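SusD superfamily protein (Bacteroides thetaiotaomicron VPI-5482, PDB 3HDX) probably binds polysaccharide at the outer membrane, as a SusD homolog thought to work in glycan uptake. Local coordinates at residues G20-T25 with R115-F120. Sequence-based numbering, arbitrary orientation.
Sequences GVYGLT and RALRAF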
loop_
_atom_site.group_PDB
_atom_site.type_symbol
_atom_site.label_atom_id
_atom_site.label_comp_id
_atom_site.label_asym_id
_atom_site.label_seq_id
_atom_site.Cartn_x
_atom_site.Cartn_y
_atom_site.Cartn_z
ATOM N N GLY A 20 2.814 -3.476 -19.121
ATOM C CA GLY A 20 3.649 -4.486 -18.517
ATOM C C GLY A 20 4.324 -4.041 -17.231
ATOM O O GLY A 20 4.448 -4.839 -16.307
ATOM N N VAL A 21 4.777 -2.774 -17.166
ATOM C CA VAL A 21 5.394 -2.257 -15.926
ATOM C C VAL A 21 4.329 -2.229 -14.797
ATOM O O VAL A 21 4.612 -2.638 -13.657
ATOM C CB VAL A 21 6.071 -0.892 -16.114
ATOM C CG1 VAL A 21 6.746 -0.455 -14.810
ATOM C CG2 VAL A 21 7.110 -0.956 -17.272
ATOM N N TYR A 22 3.103 -1.793 -15.123
ATOM C CA TYR A 22 1.990 -1.860 -14.170
ATOM C C TYR A 22 1.747 -3.290 -13.709
ATOM O O TYR A 22 1.545 -3.539 -12.527
ATOM C CB TYR A 22 0.693 -1.285 -14.741
ATOM C CG TYR A 22 0.593 0.244 -14.704
ATOM C CD1 TYR A 22 0.206 0.899 -13.528
ATOM C CD2 TYR A 22 0.871 1.021 -15.806
ATOM C CE1 TYR A 22 0.128 2.296 -13.450
ATOM C CE2 TYR A 22 0.792 2.408 -15.757
ATOM C CZ TYR A 22 0.385 3.046 -14.579
ATOM O OH TYR A 22 0.296 4.407 -14.542
ATOM N N GLY A 23 1.745 -4.225 -14.654
ATOM C CA GLY A 23 1.513 -5.619 -14.329
ATOM C C GLY A 23 2.543 -6.213 -13.399
ATOM O O GLY A 23 2.208 -6.953 -12.464
ATOM N N LEU A 24 3.807 -5.884 -13.671
ATOM C CA LEU A 24 4.906 -6.334 -12.835
ATOM C C LEU A 24 4.806 -5.754 -11.431
ATOM O O LEU A 24 5.144 -6.442 -10.472
ATOM C CB LEU A 24 6.256 -5.997 -13.473
ATOM C CG LEU A 24 6.596 -6.790 -14.744
ATOM C CD1 LEU A 24 7.788 -6.152 -15.444
ATOM C CD2 LEU A 24 6.849 -8.248 -14.365
ATOM N N THR A 25 4.372 -4.489 -11.328
ATOM C CA THR A 25 4.245 -3.827 -10.008
ATOM C C THR A 25 3.131 -4.501 -9.187
ATOM O O THR A 25 3.318 -4.839 -8.031
ATOM C CB THR A 25 4.037 -2.318 -10.110
ATOM O OG1 THR A 25 5.008 -1.742 -11.018
ATOM C CG2 THR A 25 4.175 -1.703 -8.706
ATOM N N ARG A 115 8.727 5.900 -14.259
ATOM C CA ARG A 115 9.655 6.475 -13.290
ATOM C C ARG A 115 9.026 6.392 -11.884
ATOM O O ARG A 115 9.722 6.036 -10.912
ATOM C CB ARG A 115 9.973 7.943 -13.636
ATOM C CG ARG A 115 10.990 8.573 -12.765
ATOM C CD ARG A 115 11.202 10.018 -13.050
ATOM N NE ARG A 115 11.764 10.340 -14.335
ATOM C CZ ARG A 115 13.047 10.418 -14.651
ATOM N NH1 ARG A 115 13.988 9.973 -13.842
ATOM N NH2 ARG A 115 13.388 10.857 -15.873
ATOM N N ALA A 116 7.752 6.768 -11.776
ATOM C CA ALA A 116 7.047 6.734 -10.490
ATOM C C ALA A 116 6.872 5.294 -9.977
ATOM O O ALA A 116 6.996 5.054 -8.771
ATOM C CB ALA A 116 5.681 7.464 -10.601
ATOM N N LEU A 117 6.572 4.357 -10.879
ATOM C CA LEU A 117 6.427 2.964 -10.490
ATOM C C LEU A 117 7.744 2.397 -9.958
ATOM O O LEU A 117 7.763 1.642 -8.980
ATOM C CB LEU A 117 5.854 2.123 -11.637
ATOM C CG LEU A 117 4.387 2.367 -12.002
ATOM C CD1 LEU A 117 4.051 1.775 -13.391
ATOM C CD2 LEU A 117 3.450 1.759 -10.963
ATOM N N ARG A 118 8.842 2.732 -10.620
ATOM C CA ARG A 118 10.163 2.311 -10.142
ATOM C C ARG A 118 10.437 2.867 -8.733
ATOM O O ARG A 118 10.941 2.140 -7.863
ATOM C CB ARG A 118 11.250 2.707 -11.134
ATOM C CG ARG A 118 12.664 2.422 -10.661
ATOM C CD ARG A 118 13.674 2.590 -11.788
ATOM N NE ARG A 118 13.796 4.007 -12.159
ATOM C CZ ARG A 118 14.666 4.501 -13.038
ATOM N NH1 ARG A 118 15.448 3.684 -13.759
ATOM N NH2 ARG A 118 14.718 5.815 -13.246
ATOM N N ALA A 119 10.144 4.173 -8.544
ATOM C CA ALA A 119 10.349 4.825 -7.261
ATOM C C ALA A 119 9.476 4.194 -6.171
ATOM O O ALA A 119 9.940 3.983 -5.033
ATOM C CB ALA A 119 10.104 6.348 -7.364
ATOM N N PHE A 120 8.227 3.886 -6.524
ATOM C CA PHE A 120 7.312 3.174 -5.600
ATOM C C PHE A 120 7.877 1.813 -5.212
ATOM O O PHE A 120 7.859 1.451 -4.020
ATOM C CB PHE A 120 5.915 3.058 -6.224
ATOM C CG PHE A 120 4.956 2.235 -5.433
ATOM C CD1 PHE A 120 4.398 2.728 -4.268
ATOM C CD2 PHE A 120 4.620 0.955 -5.853
ATOM C CE1 PHE A 120 3.485 1.943 -3.542
ATOM C CE2 PHE A 120 3.725 0.172 -5.127
ATOM C CZ PHE A 120 3.154 0.668 -3.980
#
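Leu-117 reaches from helix 104-129 to Val-21, Tyr-22 and Thr-25 of helix 11-30, joining two nearly parallel helices of the largely α-helical SusD fold. The local axes approach to 10.4 Å, and side chains alone bridge the gap. The CB of Leu-117 points at the opposing helix and already lies 4.0 Å from OG1 of Thr-25, with CG1 of Val-21 slightly farther off. Its CG stands anti to the carbonyl carbon (chi1 -70°), and from this branch point the two methyls part. CD1 meets CG1 of Val-21 and sits over the middle of the Tyr-22 ring, 3.8 Å from the centroid and 3° off the ring normal, a CH-pi contact touching all six carbons about equally. CD2 turns to Thr-25, with OG1 at 3.8 Å, and also grazes CE1 of the tyrosine. The phenol is held at its far end, where OH hydrogen-bonds to Gln-113 OE1 and to the backbone N of Phe-194. Phe-194 and Phe-261 also pack on the buried Leu-117. One turn further along helix 104-129, Phe-120 offers its ring edge to Thr-25, CD2 of Phe-120 lying 3.9 Å from CG2 of Thr-25. CG2 is left pointing at this ring edge, since the hydroxyl is turned back along its own helix: OG1 of Thr-25 donates to the carbonyl O of Val-21 at 2.8 Å, from 35° above the carbonyl plane, while the backbone N of Thr-25 reaches the same oxygen from the opposite face.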